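Local coordinates for protein phosphoribosylaminoimidazole-succinocarboxamide synthase (Pyrococcus horikoshii, PDB 4O81) that catalyses the ATP-dependent joining of carboxyaminoimidazole ribonucleotide to L-aspartate to form SAICAR in de novo purine biosynthesis, at residues P87-V92 against Y120-E125; K175-K180 against L188-S193. All blocks are in the same frame, centred on the assembly; numbering follows the deposited sequence.

Contact 1 and contact 2 belong to the same antiparallel sheet. Strand 84-93 supplies the first segment of contact 1 and is the neighbour of strand 169-180, which supplies the first segment of contact 2. V90 O and L176 N lie 2.7 Å apart across that join, a probable hydrogen bond. Contact 1 is partly buried. Its backbone ladder is joined to a glutamate that binds two cadmium ions. Contact 2 is buried throughout. It combines an apolar cluster with a salt-bridge network between two nucleotides. Both touch the AMP of chain K. Contact 2 also hydrogen-bonds the AMP of chain J, which K122 of contact 1 only approaches.

Contact 1 (P87-V92 against Y120-E125); sequences PLEVVV and YYKNDE. With CD (cadmium ion), chain H; CD (cadmium ion), chain E; AMP (adenosine monophosphate), chain K.
E89 and Y120 form an antiparallel hydrogen-bonded pair. E89 N donates to Y120 O at 2.8 Å, and Y120 N returns a bond to E89 O at 2.9 Å. L88 and Y121 follow as a non-hydrogen-bonded pair. Beyond them K122 N bonds to P87 O at 2.8 Å. This bond is almost straight (175° at the hydrogen), though the donor stands above the carbonyl plane. P87 O also sits at the edge of the Y121 ring. Y120 OH is hydrogen-bonded to E118.

In the apolar packing, V91 CG2 meets the Y120 ring obliquely, 3.8 Å from CE2, and also touches the ribose of AMP (chain K). V91 CG1 also packs on that ribose. P87 CB lies 4.1 Å from Y121 CE1.

Metal binding falls to E89. Its chain is extended, with CG anti to the carbonyl carbon (chi1 -59°), and the carboxylate reaches two cadmium ions. E89 OE1 binds one at 2.3 Å. N7 of the same AMP and a water, which lies over the centre of one Y120 ring face, also bind this ion. E89 OE2 reaches the other cadmium at 2.7 Å, where D128 is a further ligand.

Metals and AMP occupy a second nucleotide pocket, probably the ribonucleotide substrate's. With the carboxylate gripped at both oxygens and its strand fixed by backbone bonds, the sheet is tied to the metals and, through one, to the adenine.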
ATOM      1  N   PRO A  87     -16.397  -6.716 -21.702  1.00 25.61           N
ATOM      2  CA  PRO A  87     -16.525  -5.461 -22.441  1.00 26.38           C
ATOM      3  C   PRO A  87     -16.461  -4.257 -21.492  1.00 27.02           C
ATOM      4  O   PRO A  87     -17.352  -3.400 -21.498  1.00 27.71           O
ATOM      5  CB  PRO A  87     -17.902  -5.586 -23.105  1.00 27.89           C
ATOM      6  CG  PRO A  87     -18.681  -6.491 -22.207  1.00 27.17           C
ATOM      7  CD  PRO A  87     -17.697  -7.379 -21.489  1.00 26.61           C
ATOM      8  N   LEU A  88     -15.392  -4.208 -20.700  1.00 25.09           N
ATOM      9  CA  LEU A  88     -15.233  -3.229 -19.639  1.00 25.54           C
ATOM     10  C   LEU A  88     -13.904  -2.485 -19.705  1.00 26.04           C
ATOM     11  O   LEU A  88     -12.869  -3.052 -20.080  1.00 26.08           O
ATOM     12  CB  LEU A  88     -15.330  -3.911 -18.263  1.00 24.13           C
ATOM     13  CG  LEU A  88     -16.615  -4.640 -17.845  1.00 25.80           C
ATOM     14  CD1 LEU A  88     -16.419  -5.286 -16.480  1.00 25.03           C
ATOM     15  CD2 LEU A  88     -17.825  -3.709 -17.820  1.00 25.61           C
ATOM     16  N   GLU A  89     -13.958  -1.207 -19.343  1.00 26.85           N
ATOM     17  CA  GLU A  89     -12.793  -0.495 -18.830  1.00 28.30           C
ATOM     18  C   GLU A  89     -12.993  -0.368 -17.321  1.00 27.75           C
ATOM     19  O   GLU A  89     -14.018   0.143 -16.868  1.00 26.63           O
ATOM     20  CB  GLU A  89     -12.651   0.878 -19.470  1.00 31.32           C
ATOM     21  CG  GLU A  89     -12.503   0.836 -20.980  1.00 37.68           C
ATOM     22  CD  GLU A  89     -12.413   2.216 -21.616  1.00 43.42           C
ATOM     23  OE1 GLU A  89     -12.779   3.225 -20.961  1.00 48.77           O
ATOM     24  OE2 GLU A  89     -11.979   2.282 -22.787  1.00 46.21           O
ATOM     25  N   VAL A  90     -12.034  -0.880 -16.553  1.00 24.75           N
ATOM     26  CA  VAL A  90     -12.088  -0.808 -15.100  1.00 23.33           C
ATOM     27  C   VAL A  90     -11.091   0.250 -14.663  1.00 23.57           C
ATOM     28  O   VAL A  90      -9.883   0.063 -14.785  1.00 24.07           O
ATOM     29  CB  VAL A  90     -11.811  -2.184 -14.449  1.00 23.50           C
ATOM     30  CG1 VAL A  90     -11.923  -2.106 -12.934  1.00 23.28           C
ATOM     31  CG2 VAL A  90     -12.754  -3.252 -15.025  1.00 23.24           C
ATOM     32  N   VAL A  91     -11.619   1.370 -14.169  1.00 22.97           N
ATOM     33  CA  VAL A  91     -10.811   2.514 -13.776  1.00 21.98           C
ATOM     34  C   VAL A  91     -10.666   2.620 -12.258  1.00 21.71           C
ATOM     35  O   VAL A  91     -11.654   2.581 -11.520  1.00 21.68           O
ATOM     36  CB  VAL A  91     -11.373   3.834 -14.376  1.00 22.95           C
ATOM     37  CG1 VAL A  91     -10.675   5.056 -13.799  1.00 21.62           C
ATOM     38  CG2 VAL A  91     -11.250   3.829 -15.897  1.00 23.34           C
ATOM     39  N   VAL A  92      -9.427   2.734 -11.790  1.00 18.88           N
ATOM     40  CA  VAL A  92      -9.183   2.919 -10.367  1.00 17.92           C
ATOM     41  C   VAL A  92      -8.568   4.300 -10.177  1.00 18.31           C
ATOM     42  O   VAL A  92      -7.656   4.690 -10.938  1.00 16.04           O
ATOM     43  CB  VAL A  92      -8.261   1.844  -9.753  1.00 17.79           C
ATOM     44  CG1 VAL A  92      -8.155   2.031  -8.236  1.00 16.68           C
ATOM     45  CG2 VAL A  92      -8.762   0.452 -10.076  1.00 17.46           C
ATOM     46  N   TYR A 120     -16.734   1.126 -16.904  1.00 19.71           N
ATOM     47  CA  TYR A 120     -17.167   1.719 -18.153  1.00 20.34           C
ATOM     48  C   TYR A 120     -17.434   0.618 -19.149  1.00 21.63           C
ATOM     49  O   TYR A 120     -16.662  -0.343 -19.270  1.00 21.17           O
ATOM     50  CB  TYR A 120     -16.112   2.672 -18.717  1.00 19.23           C
ATOM     51  CG  TYR A 120     -15.895   3.902 -17.857  1.00 19.35           C
ATOM     52  CD1 TYR A 120     -16.587   5.081 -18.116  1.00 19.06           C
ATOM     53  CD2 TYR A 120     -15.023   3.867 -16.756  1.00 18.88           C
ATOM     54  CE1 TYR A 120     -16.397   6.213 -17.337  1.00 19.00           C
ATOM     55  CE2 TYR A 120     -14.820   4.995 -15.970  1.00 18.73           C
ATOM     56  CZ  TYR A 120     -15.505   6.161 -16.267  1.00 18.93           C
ATOM     57  OH  TYR A 120     -15.340   7.268 -15.478  1.00 19.72           O
ATOM     58  N   TYR A 121     -18.539   0.769 -19.865  1.00 23.19           N
ATOM     59  CA  TYR A 121     -18.887  -0.154 -20.915  1.00 25.05           C
ATOM     60  C   TYR A 121     -18.032   0.184 -22.141  1.00 25.27           C
ATOM     61  O   TYR A 121     -18.063   1.308 -22.650  1.00 23.84           O
ATOM     62  CB  TYR A 121     -20.380  -0.056 -21.215  1.00 25.03           C
ATOM     63  CG  TYR A 121     -20.852  -0.816 -22.431  1.00 26.12           C
ATOM     64  CD1 TYR A 121     -20.360  -2.098 -22.739  1.00 27.19           C
ATOM     65  CD2 TYR A 121     -21.810  -0.267 -23.260  1.00 27.31           C
ATOM     66  CE1 TYR A 121     -20.808  -2.788 -23.851  1.00 28.09           C
ATOM     67  CE2 TYR A 121     -22.276  -0.956 -24.364  1.00 28.21           C
ATOM     68  CZ  TYR A 121     -21.775  -2.207 -24.652  1.00 28.51           C
ATOM     69  OH  TYR A 121     -22.254  -2.866 -25.755  1.00 30.79           O
ATOM     70  N   LYS A 122     -17.253  -0.794 -22.590  1.00 27.20           N
ATOM     71  CA  LYS A 122     -16.329  -0.578 -23.710  1.00 29.03           C
ATOM     72  C   LYS A 122     -17.100  -0.603 -25.018  1.00 29.58           C
ATOM     73  O   LYS A 122     -17.443  -1.674 -25.502  1.00 30.61           O
ATOM     74  CB  LYS A 122     -15.209  -1.624 -23.691  1.00 30.53           C
ATOM     75  CG  LYS A 122     -13.946  -1.198 -24.423  1.00 34.25           C
ATOM     76  CD  LYS A 122     -12.816  -2.220 -24.279  1.00 35.29           C
ATOM     77  CE  LYS A 122     -11.476  -1.616 -24.671  1.00 36.24           C
ATOM     78  NZ  LYS A 122     -11.253  -1.512 -26.143  1.00 41.78           N
ATOM     79  N   ASN A 123     -17.380   0.585 -25.565  1.00 31.27           N
ATOM     80  CA  ASN A 123     -18.238   0.755 -26.740  1.00 32.29           C
ATOM     81  C   ASN A 123     -17.989   2.107 -27.376  1.00 33.36           C
ATOM     82  O   ASN A 123     -18.358   3.127 -26.808  1.00 33.83           O
ATOM     83  CB  ASN A 123     -19.718   0.642 -26.344  1.00 33.30           C
ATOM     84  CG  ASN A 123     -20.658   0.714 -27.542  1.00 35.08           C
ATOM     85  OD1 ASN A 123     -20.882   1.781 -28.134  1.00 35.92           O
ATOM     86  ND2 ASN A 123     -21.245  -0.423 -27.878  1.00 34.44           N
ATOM     87  N   ASP A 124     -17.379   2.107 -28.563  1.00 36.92           N
ATOM     88  CA  ASP A 124     -16.898   3.342 -29.200  1.00 39.36           C
ATOM     89  C   ASP A 124     -18.026   4.282 -29.596  1.00 38.43           C
ATOM     90  O   ASP A 124     -17.895   5.509 -29.505  1.00 40.27           O
ATOM     91  CB  ASP A 124     -16.035   3.014 -30.428  1.00 42.51           C
ATOM     92  CG  ASP A 124     -14.699   2.389 -30.058  1.00 46.25           C
ATOM     93  OD1 ASP A 124     -14.080   2.830 -29.062  1.00 46.30           O
ATOM     94  OD2 ASP A 124     -14.260   1.461 -30.775  1.00 49.64           O
ATOM     95  N   GLU A 125     -19.134   3.691 -30.027  1.00 38.19           N
ATOM     96  CA  GLU A 125     -20.283   4.444 -30.521  1.00 38.67           C
ATOM     97  C   GLU A 125     -20.988   5.211 -29.418  1.00 37.45           C
ATOM     98  O   GLU A 125     -21.514   6.301 -29.653  1.00 37.14           O
ATOM     99  CB  GLU A 125     -21.270   3.510 -31.220  1.00 40.56           C
TER
HETATM  100 CD    CD H 306     -12.609   5.487 -20.884  0.70 39.47          CD
HETATM  101 CD    CD E 303     -12.488   3.011 -25.296  0.95 57.62          CD
HETATM  102  P   AMP K 309     -10.851   9.839 -17.264  0.85 34.54           P
HETATM  103  O1P AMP K 309     -12.144   9.082 -17.014  0.85 34.99           O
HETATM  104  O2P AMP K 309     -10.487  10.811 -16.175  0.85 34.05           O
HETATM  105  O3P AMP K 309     -10.738  10.468 -18.624  0.85 37.12           O
HETATM  106  O5' AMP K 309      -9.705   8.678 -17.285  0.85 35.92           O
HETATM  107  C5' AMP K 309      -9.287   7.955 -16.109  0.85 34.30           C
HETATM  108  C4' AMP K 309      -8.004   7.113 -16.279  0.85 34.00           C
HETATM  109  O4' AMP K 309      -8.247   5.926 -17.029  0.85 34.88           O
HETATM  110  C3' AMP K 309      -6.843   7.805 -16.998  0.85 34.92           C
HETATM  111  O3' AMP K 309      -5.596   7.327 -16.471  0.85 32.14           O
HETATM  112  C2' AMP K 309      -6.955   7.334 -18.427  0.85 35.01           C
HETATM  113  O2' AMP K 309      -5.685   7.343 -19.087  0.85 33.26           O
HETATM  114  C1' AMP K 309      -7.510   5.925 -18.260  0.85 35.04           C
HETATM  115  N9  AMP K 309      -8.380   5.590 -19.413  0.85 35.80           N
HETATM  116  C8  AMP K 309      -9.717   5.745 -19.477  0.85 34.42           C
HETATM  117  N7  AMP K 309     -10.194   5.340 -20.682  0.85 34.12           N
HETATM  118  C5  AMP K 309      -9.162   4.921 -21.421  0.85 35.02           C
HETATM  119  C6  AMP K 309      -8.968   4.368 -22.790  0.85 35.02           C
HETATM  120  N6  AMP K 309     -10.015   4.186 -23.634  0.85 30.87           N
HETATM  121  N1  AMP K 309      -7.697   4.053 -23.155  0.85 35.78           N
HETATM  122  C2  AMP K 309      -6.643   4.235 -22.328  0.85 36.02           C
HETATM  123  N3  AMP K 309      -6.756   4.729 -21.076  0.85 35.82           N
HETATM  124  C4  AMP K 309      -7.960   5.083 -20.575  0.85 34.91           C
HETATM  125  O   HOH W   1     -12.763   6.123 -18.446  1.00 33.13           O

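Contact 2 (K175-K180 against L188-S193). With AMP (adenosine monophosphate), chain K; AMP (adenosine monophosphate), chain J.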
ATOM      1  N   LYS A 175      -6.647   2.726 -16.114  1.00 21.40           N
ATOM      2  CA  LYS A 175      -7.652   1.837 -16.670  1.00 22.77           C
ATOM      3  C   LYS A 175      -7.067   0.441 -16.825  1.00 22.63           C
ATOM      4  O   LYS A 175      -5.941   0.294 -17.269  1.00 24.26           O
ATOM      5  CB  LYS A 175      -8.151   2.317 -18.048  1.00 23.83           C
ATOM      6  CG  LYS A 175      -9.022   1.281 -18.777  1.00 25.35           C
ATOM      7  CD  LYS A 175      -8.889   1.242 -20.303  1.00 26.96           C
ATOM      8  CE  LYS A 175      -7.458   1.159 -20.818  1.00 26.01           C
ATOM      9  NZ  LYS A 175      -7.204  -0.050 -21.650  1.00 27.40           N
ATOM     10  N   LEU A 176      -7.851  -0.562 -16.455  1.00 22.75           N
ATOM     11  CA  LEU A 176      -7.489  -1.968 -16.633  1.00 23.34           C
ATOM     12  C   LEU A 176      -8.548  -2.638 -17.469  1.00 23.40           C
ATOM     13  O   LEU A 176      -9.693  -2.174 -17.507  1.00 23.21           O
ATOM     14  CB  LEU A 176      -7.420  -2.697 -15.291  1.00 22.67           C
ATOM     15  CG  LEU A 176      -6.366  -2.258 -14.285  1.00 23.52           C
ATOM     16  CD1 LEU A 176      -6.515  -3.082 -13.009  1.00 23.66           C
ATOM     17  CD2 LEU A 176      -4.963  -2.381 -14.890  1.00 23.77           C
ATOM     18  N   GLU A 177      -8.153  -3.716 -18.141  1.00 23.44           N
ATOM     19  CA  GLU A 177      -9.090  -4.593 -18.825  1.00 24.10           C
ATOM     20  C   GLU A 177      -8.870  -6.036 -18.378  1.00 24.46           C
ATOM     21  O   GLU A 177      -7.752  -6.412 -17.972  1.00 23.15           O
ATOM     22  CB  GLU A 177      -8.980  -4.432 -20.347  1.00 23.52           C
ATOM     23  CG  GLU A 177      -9.279  -2.999 -20.789  1.00 23.94           C
ATOM     24  CD  GLU A 177      -9.283  -2.782 -22.292  1.00 25.38           C
ATOM     25  OE1 GLU A 177      -9.423  -3.754 -23.071  1.00 25.89           O
ATOM     26  OE2 GLU A 177      -9.180  -1.614 -22.705  1.00 24.92           O
ATOM     27  N   PHE A 178      -9.950  -6.819 -18.428  1.00 22.51           N
ATOM     28  CA  PHE A 178      -9.937  -8.196 -17.956  1.00 23.39           C
ATOM     29  C   PHE A 178     -10.602  -9.115 -18.962  1.00 22.93           C
ATOM     30  O   PHE A 178     -11.478  -8.691 -19.734  1.00 21.66           O
ATOM     31  CB  PHE A 178     -10.674  -8.326 -16.612  1.00 23.30           C
ATOM     32  CG  PHE A 178      -9.966  -7.670 -15.453  1.00 23.13           C
ATOM     33  CD1 PHE A 178      -9.051  -8.384 -14.677  1.00 23.64           C
ATOM     34  CD2 PHE A 178     -10.233  -6.348 -15.122  1.00 23.23           C
ATOM     35  CE1 PHE A 178      -8.411  -7.787 -13.602  1.00 23.01           C
ATOM     36  CE2 PHE A 178      -9.602  -5.750 -14.037  1.00 23.11           C
ATOM     37  CZ  PHE A 178      -8.684  -6.473 -13.286  1.00 23.29           C
ATOM     38  N   GLY A 179     -10.175 -10.374 -18.947  1.00 25.28           N
ATOM     39  CA  GLY A 179     -10.806 -11.418 -19.744  1.00 26.86           C
ATOM     40  C   GLY A 179     -10.863 -12.753 -19.017  1.00 29.81           C
ATOM     41  O   GLY A 179     -10.319 -12.897 -17.918  1.00 30.39           O
ATOM     42  N   LYS A 180     -11.533 -13.727 -19.637  1.00 30.34           N
ATOM     43  CA  LYS A 180     -11.631 -15.076 -19.089  1.00 32.91           C
ATOM     44  C   LYS A 180     -10.694 -15.981 -19.866  1.00 33.24           C
ATOM     45  O   LYS A 180     -10.673 -15.925 -21.093  1.00 33.48           O
ATOM     46  CB  LYS A 180     -13.070 -15.610 -19.214  1.00 32.79           C
ATOM     47  CG  LYS A 180     -14.017 -15.172 -18.115  1.00 32.33           C
ATOM     48  N   LEU A 188      -6.080 -10.503 -15.849  1.00 25.64           N
ATOM     49  CA  LEU A 188      -5.710  -9.130 -16.238  1.00 24.70           C
ATOM     50  C   LEU A 188      -5.056  -9.086 -17.627  1.00 24.71           C
ATOM     51  O   LEU A 188      -4.165  -9.879 -17.943  1.00 23.99           O
ATOM     52  CB  LEU A 188      -4.790  -8.513 -15.181  1.00 24.88           C
ATOM     53  CG  LEU A 188      -4.328  -7.063 -15.374  1.00 25.64           C
ATOM     54  CD1 LEU A 188      -5.518  -6.112 -15.413  1.00 24.60           C
ATOM     55  CD2 LEU A 188      -3.369  -6.685 -14.254  1.00 24.35           C
ATOM     56  N   ALA A 189      -5.501  -8.152 -18.456  1.00 24.40           N
ATOM     57  CA  ALA A 189      -5.098  -8.128 -19.857  1.00 23.35           C
ATOM     58  C   ALA A 189      -4.677  -6.738 -20.339  1.00 22.52           C
ATOM     59  O   ALA A 189      -4.300  -5.884 -19.538  1.00 21.52           O
ATOM     60  CB  ALA A 189      -6.231  -8.664 -20.720  1.00 23.63           C
ATOM     61  N   ASP A 190      -4.760  -6.542 -21.658  1.00 21.36           N
ATOM     62  CA  ASP A 190      -4.426  -5.286 -22.342  1.00 22.46           C
ATOM     63  C   ASP A 190      -3.025  -4.772 -21.957  1.00 22.47           C
ATOM     64  O   ASP A 190      -2.072  -5.553 -21.951  1.00 21.06           O
ATOM     65  CB  ASP A 190      -5.525  -4.230 -22.133  1.00 23.23           C
ATOM     66  CG  ASP A 190      -5.463  -3.103 -23.149  1.00 25.08           C
ATOM     67  OD1 ASP A 190      -5.243  -1.933 -22.759  1.00 26.82           O
ATOM     68  OD2 ASP A 190      -5.651  -3.368 -24.351  1.00 26.80           O
ATOM     69  N   GLU A 191      -2.901  -3.479 -21.651  1.00 22.81           N
ATOM     70  CA  GLU A 191      -1.590  -2.891 -21.329  1.00 25.54           C
ATOM     71  C   GLU A 191      -1.617  -2.143 -20.002  1.00 26.05           C
ATOM     72  O   GLU A 191      -2.683  -1.859 -19.476  1.00 27.12           O
ATOM     73  CB  GLU A 191      -1.116  -1.955 -22.449  1.00 25.88           C
ATOM     74  CG  GLU A 191      -1.851  -0.634 -22.497  1.00 27.13           C
ATOM     75  CD  GLU A 191      -1.438   0.247 -23.658  1.00 29.03           C
ATOM     76  OE1 GLU A 191      -0.340   0.834 -23.623  1.00 29.94           O
ATOM     77  OE2 GLU A 191      -2.234   0.373 -24.602  1.00 30.40           O
ATOM     78  N   ILE A 192      -0.438  -1.856 -19.455  1.00 26.54           N
ATOM     79  CA  ILE A 192      -0.307  -0.920 -18.341  1.00 24.75           C
ATOM     80  C   ILE A 192       0.887  -0.023 -18.671  1.00 25.29           C
ATOM     81  O   ILE A 192       2.051  -0.434 -18.562  1.00 23.16           O
ATOM     82  CB  ILE A 192      -0.112  -1.611 -16.971  1.00 23.64           C
ATOM     83  CG1 ILE A 192      -1.218  -2.636 -16.693  1.00 23.52           C
ATOM     84  CG2 ILE A 192      -0.078  -0.578 -15.854  1.00 23.49           C
ATOM     85  CD1 ILE A 192      -0.887  -3.599 -15.572  1.00 22.11           C
ATOM     86  N   SER A 193       0.574   1.198 -19.091  1.00 24.29           N
ATOM     87  CA  SER A 193       1.587   2.138 -19.556  1.00 23.93           C
ATOM     88  C   SER A 193       1.145   3.582 -19.300  1.00 23.42           C
ATOM     89  O   SER A 193       0.025   3.810 -18.829  1.00 23.04           O
ATOM     90  CB  SER A 193       1.882   1.900 -21.048  1.00 23.56           C
ATOM     91  OG  SER A 193       0.802   2.314 -21.864  1.00 23.50           O
TER
HETATM   92  P   AMP K 309     -10.851   9.839 -17.264  0.85 34.54           P
HETATM   93  O1P AMP K 309     -12.144   9.082 -17.014  0.85 34.99           O
HETATM   94  O2P AMP K 309     -10.487  10.811 -16.175  0.85 34.05           O
HETATM   95  O3P AMP K 309     -10.738  10.468 -18.624  0.85 37.12           O
HETATM   96  O5' AMP K 309      -9.705   8.678 -17.285  0.85 35.92           O
HETATM   97  C5' AMP K 309      -9.287   7.955 -16.109  0.85 34.30           C
HETATM   98  C4' AMP K 309      -8.004   7.113 -16.279  0.85 34.00           C
HETATM   99  O4' AMP K 309      -8.247   5.926 -17.029  0.85 34.88           O
HETATM  100  C3' AMP K 309      -6.843   7.805 -16.998  0.85 34.92           C
HETATM  101  O3' AMP K 309      -5.596   7.327 -16.471  0.85 32.14           O
HETATM  102  C2' AMP K 309      -6.955   7.334 -18.427  0.85 35.01           C
HETATM  103  O2' AMP K 309      -5.685   7.343 -19.087  0.85 33.26           O
HETATM  104  C1' AMP K 309      -7.510   5.925 -18.260  0.85 35.04           C
HETATM  105  N9  AMP K 309      -8.380   5.590 -19.413  0.85 35.80           N
HETATM  106  C8  AMP K 309      -9.717   5.745 -19.477  0.85 34.42           C
HETATM  107  N7  AMP K 309     -10.194   5.340 -20.682  0.85 34.12           N
HETATM  108  C5  AMP K 309      -9.162   4.921 -21.421  0.85 35.02           C
HETATM  109  C6  AMP K 309      -8.968   4.368 -22.790  0.85 35.02           C
HETATM  110  N6  AMP K 309     -10.015   4.186 -23.634  0.85 30.87           N
HETATM  111  N1  AMP K 309      -7.697   4.053 -23.155  0.85 35.78           N
HETATM  112  C2  AMP K 309      -6.643   4.235 -22.328  0.85 36.02           C
HETATM  113  N3  AMP K 309      -6.756   4.729 -21.076  0.85 35.82           N
HETATM  114  C4  AMP K 309      -7.960   5.083 -20.575  0.85 34.91           C
HETATM  115  P   AMP J 308      -6.220  -1.268 -29.026  0.80 51.37           P
HETATM  116  O1P AMP J 308      -4.769  -0.885 -29.156  0.80 50.87           O
HETATM  117  O2P AMP J 308      -6.827  -1.792 -30.310  0.80 53.15           O
HETATM  118  O3P AMP J 308      -7.094  -0.232 -28.358  0.80 56.31           O
HETATM  119  O5' AMP J 308      -6.252  -2.512 -27.999  0.80 45.85           O
HETATM  120  C5' AMP J 308      -6.080  -3.866 -28.428  0.80 35.48           C
HETATM  121  C4' AMP J 308      -7.353  -4.702 -28.284  0.80 32.35           C
HETATM  122  O4' AMP J 308      -7.035  -6.023 -27.819  0.80 29.46           O
HETATM  123  C3' AMP J 308      -8.373  -4.157 -27.290  0.80 31.25           C
HETATM  124  O3' AMP J 308      -9.664  -4.343 -27.872  0.80 31.48           O
HETATM  125  C2' AMP J 308      -8.257  -5.062 -26.081  0.80 29.56           C
HETATM  126  O2' AMP J 308      -9.496  -5.199 -25.384  0.80 28.74           O
HETATM  127  C1' AMP J 308      -7.864  -6.381 -26.714  0.80 28.68           C
HETATM  128  N9  AMP J 308      -7.102  -7.265 -25.811  0.80 26.93           N
HETATM  129  C8  AMP J 308      -6.181  -6.875 -24.912  0.80 24.53           C
HETATM  130  N7  AMP J 308      -5.666  -7.936 -24.280  0.80 23.76           N
HETATM  131  C5  AMP J 308      -6.242  -9.040 -24.788  0.80 25.65           C
HETATM  132  C6  AMP J 308      -6.144 -10.504 -24.573  0.80 25.40           C
HETATM  133  N6  AMP J 308      -5.304 -10.999 -23.649  0.80 25.36           N
HETATM  134  N1  AMP J 308      -6.935 -11.327 -25.309  0.80 27.03           N
HETATM  135  C2  AMP J 308      -7.784 -10.846 -26.237  0.80 26.60           C
HETATM  136  N3  AMP J 308      -7.919  -9.530 -26.489  0.80 27.40           N
HETATM  137  C4  AMP J 308      -7.194  -8.597 -25.804  0.80 26.16           C
HETATM  138  O   HOH W   2      -5.339  -0.901 -19.776  1.00 23.98           O
HETATM  139  O   HOH W   3      -5.610   0.910 -24.166  1.00 24.16           O
HETATM  140  O   HOH W   4      -5.341  -3.786 -18.122  1.00 27.27           O
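This is a buried contact between strand 169-180 and the end of strand 186-188 with the loop that follows it, apolar on one side and charged on the other. F178 and L188 are an antiparallel non-hydrogen-bonded pair. Beside them A189 N bonds to E177 O at 2.9 Å.

On the apolar side L188 CG is anti to the backbone N (chi1 -178°), which helps carry CD1 over one face of F178, a CH-pi contact 4.1 Å from the ring centroid. The same methyl lies 3.8 Å from L176 CD2. Helix 143-165 packs against L176 and F178.

On the charged side K175 is bent at chi2, chi3 and chi4. CD and CE pass along the adenine of AMP (chain K). NZ makes salt bridges to E177 OE2 at 2.7 Å and D190 OD1 at 2.9 Å, the latter a weak hydrogen bond. The carboxylates stack, planes 6° apart. K13 pairs with D190 OD2.

AMP (chain J) donates from O2' to E177 OE1 at 2.7 Å, and D190 N donates to its N7. E81 O and L83 N also bond it, consistent with the ATP site. The lysines probably offset repulsion between the stacked acids, keeping both beside this nucleotide.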